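Local coordinates for sulfur carrier protein CysO (Mycobacterium tuberculosis, PDB 3DWG), which probably donates sulfur, in its thiocarboxylated form, to the CysM-dependent pathway of cysteine biosynthesis, at residues Ser6-Leu11 / Ile86-Ala91. Residues are numbered along the deposited sequence; the frame is centred on the assembly and turned at random.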
loop_
_atom_site.group_PDB
_atom_site.type_symbol
_atom_site.label_atom_id
_atom_site.label_comp_id
_atom_site.label_asym_id
_atom_site.label_seq_id
_atom_site.Cartn_x
_atom_site.Cartn_y
_atom_site.Cartn_z
ATOM N N SER C 6 -22.168 23.323 -6.713
ATOM C CA SER C 6 -21.905 22.311 -7.738
ATOM C C SER C 6 -23.129 21.426 -7.848
ATOM O O SER C 6 -23.580 20.782 -6.848
ATOM C CB SER C 6 -20.645 21.501 -7.382
ATOM O OG SER C 6 -20.579 20.245 -8.038
ATOM N N ILE C 7 -23.632 21.316 -9.082
ATOM C CA ILE C 7 -24.828 20.604 -9.355
ATOM C C ILE C 7 -24.496 19.269 -10.051
ATOM O O ILE C 7 -23.894 19.271 -11.134
ATOM C CB ILE C 7 -25.768 21.454 -10.293
ATOM C CG1 ILE C 7 -25.959 22.885 -9.735
ATOM C CG2 ILE C 7 -27.004 20.677 -10.572
ATOM C CD1 ILE C 7 -26.811 22.946 -8.462
ATOM N N PRO C 8 -24.900 18.151 -9.445
ATOM C CA PRO C 8 -24.590 16.858 -10.044
ATOM C C PRO C 8 -25.404 16.663 -11.305
ATOM O O PRO C 8 -26.434 17.311 -11.530
ATOM C CB PRO C 8 -24.985 15.843 -8.955
ATOM C CG PRO C 8 -26.152 16.574 -8.223
ATOM C CD PRO C 8 -25.684 18.009 -8.190
ATOM N N THR C 9 -24.957 15.748 -12.155
ATOM C CA THR C 9 -25.608 15.560 -13.463
ATOM C C THR C 9 -27.104 15.313 -13.366
ATOM O O THR C 9 -27.885 15.853 -14.168
ATOM C CB THR C 9 -24.853 14.454 -14.238
ATOM O OG1 THR C 9 -23.540 14.946 -14.465
ATOM C CG2 THR C 9 -25.507 14.159 -15.599
ATOM N N ILE C 10 -27.522 14.513 -12.384
ATOM C CA ILE C 10 -28.923 14.154 -12.228
ATOM C C ILE C 10 -29.858 15.363 -11.971
ATOM O O ILE C 10 -31.036 15.302 -12.304
ATOM C CB ILE C 10 -29.074 13.069 -11.180
ATOM C CG1 ILE C 10 -30.466 12.483 -11.210
ATOM C CG2 ILE C 10 -28.652 13.579 -9.762
ATOM C CD1 ILE C 10 -30.698 11.419 -10.166
ATOM N N LEU C 11 -29.310 16.445 -11.438
ATOM C CA LEU C 11 -30.146 17.624 -11.139
ATOM C C LEU C 11 -30.025 18.753 -12.131
ATOM O O LEU C 11 -30.688 19.820 -11.995
ATOM C CB LEU C 11 -29.845 18.166 -9.736
ATOM C CG LEU C 11 -30.131 17.217 -8.574
ATOM C CD1 LEU C 11 -29.672 17.916 -7.307
ATOM C CD2 LEU C 11 -31.649 16.898 -8.578
ATOM N N ILE C 86 -23.302 19.290 -4.007
ATOM C CA ILE C 86 -24.420 18.387 -3.890
ATOM C C ILE C 86 -24.102 17.095 -4.656
ATOM O O ILE C 86 -23.750 17.169 -5.837
ATOM C CB ILE C 86 -25.719 19.062 -4.524
ATOM C CG1 ILE C 86 -25.970 20.381 -3.771
ATOM C CG2 ILE C 86 -26.885 18.139 -4.479
ATOM C CD1 ILE C 86 -27.148 21.133 -4.384
ATOM N N LEU C 87 -24.257 15.959 -3.999
ATOM C CA LEU C 87 -23.929 14.669 -4.688
ATOM C C LEU C 87 -24.959 13.610 -4.272
ATOM O O LEU C 87 -25.361 13.570 -3.095
ATOM C CB LEU C 87 -22.550 14.167 -4.218
ATOM C CG LEU C 87 -21.356 14.987 -4.651
ATOM C CD1 LEU C 87 -20.096 14.572 -3.943
ATOM C CD2 LEU C 87 -21.201 14.859 -6.201
ATOM N N PRO C 88 -25.381 12.751 -5.199
ATOM C CA PRO C 88 -26.187 11.590 -4.815
ATOM C C PRO C 88 -25.292 10.572 -4.095
ATOM O O PRO C 88 -24.057 10.593 -4.246
ATOM C CB PRO C 88 -26.605 10.942 -6.170
ATOM C CG PRO C 88 -25.618 11.379 -7.081
ATOM C CD PRO C 88 -24.981 12.702 -6.628
ATOM N N ALA C 89 -25.940 9.745 -3.299
ATOM C CA ALA C 89 -25.215 8.730 -2.496
ATOM C C ALA C 89 -24.681 7.586 -3.351
ATOM O O ALA C 89 -25.460 6.856 -3.888
ATOM C CB ALA C 89 -26.119 8.168 -1.469
ATOM N N VAL C 90 -23.351 7.561 -3.491
ATOM C CA VAL C 90 -22.640 6.494 -4.205
ATOM C C VAL C 90 -21.579 5.965 -3.210
ATOM O O VAL C 90 -20.661 6.712 -2.773
ATOM C CB VAL C 90 -21.969 7.052 -5.446
ATOM C CG1 VAL C 90 -20.909 6.031 -6.012
ATOM C CG2 VAL C 90 -23.026 7.432 -6.512
ATOM N N ALA C 91 -21.717 4.688 -2.886
ATOM C CA ALA C 91 -20.766 3.972 -2.010
ATOM C C ALA C 91 -19.333 4.087 -2.573
ATOM O O ALA C 91 -19.104 3.844 -3.779
ATOM C CB ALA C 91 -21.180 2.522 -1.886
HETATM O O HOH W 1 -21.933 17.819 -7.788
#
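Ser6 and Ile86 make the last rung between two parallel strands of the ubiquitin-like fold, 3-6 and 83-88, neighbours in the middle of the mixed sheet. The backbone N of Ile86 donates to O of Ser6 at 3.2 Å, in the plane of that carbonyl and with an N-H...O angle of 155°. Ser6 also bonds backbone to backbone with Val84, so it bridges two residues of the adjacent strand, as parallel pairing requires.

Two residues further on, Pro8 has no N-H to give to O of Ile86, and the pairing changes character. Pro8 instead brings the CB-CG-CD edge of its ring up to O of Ile86, CD closest at 3.2 Å, a close approach without a hydrogen bond. A water takes over: it donates to O of Ile86 at 2.7 Å and lies 2.8 Å from OG of Ser6, linking the end of strand 3-6 to strand 83-88 where their direct bonding stops.

The rest is apolar packing. Pro8 CD lies 3.8 Å from CB of Ile86, and Pro8 CB, further along that edge, meets CD of Pro88 at 3.9 Å. CG2 of Ile86, anti to its backbone N, fits between CD of Pro8 and Leu11, whose side chain rises from the 3-10 segment that starts at Thr9 and crosses that of Ile86 at about a right angle. Leu46 of helix 42-46 touches both Leu11 and Ile86, so Leu11 is buried between helix 42-46 and the sheet. Beyond Pro88, the chain runs on toward the C-terminal tail, where Ala89 and Ala91 hydrogen-bond to a chain of another protein. Inside the turn, Leu11 N bonds to Pro8 O, and the CD1 methyl of Leu11 meets CG2 of Ile86 at 4.0 Å.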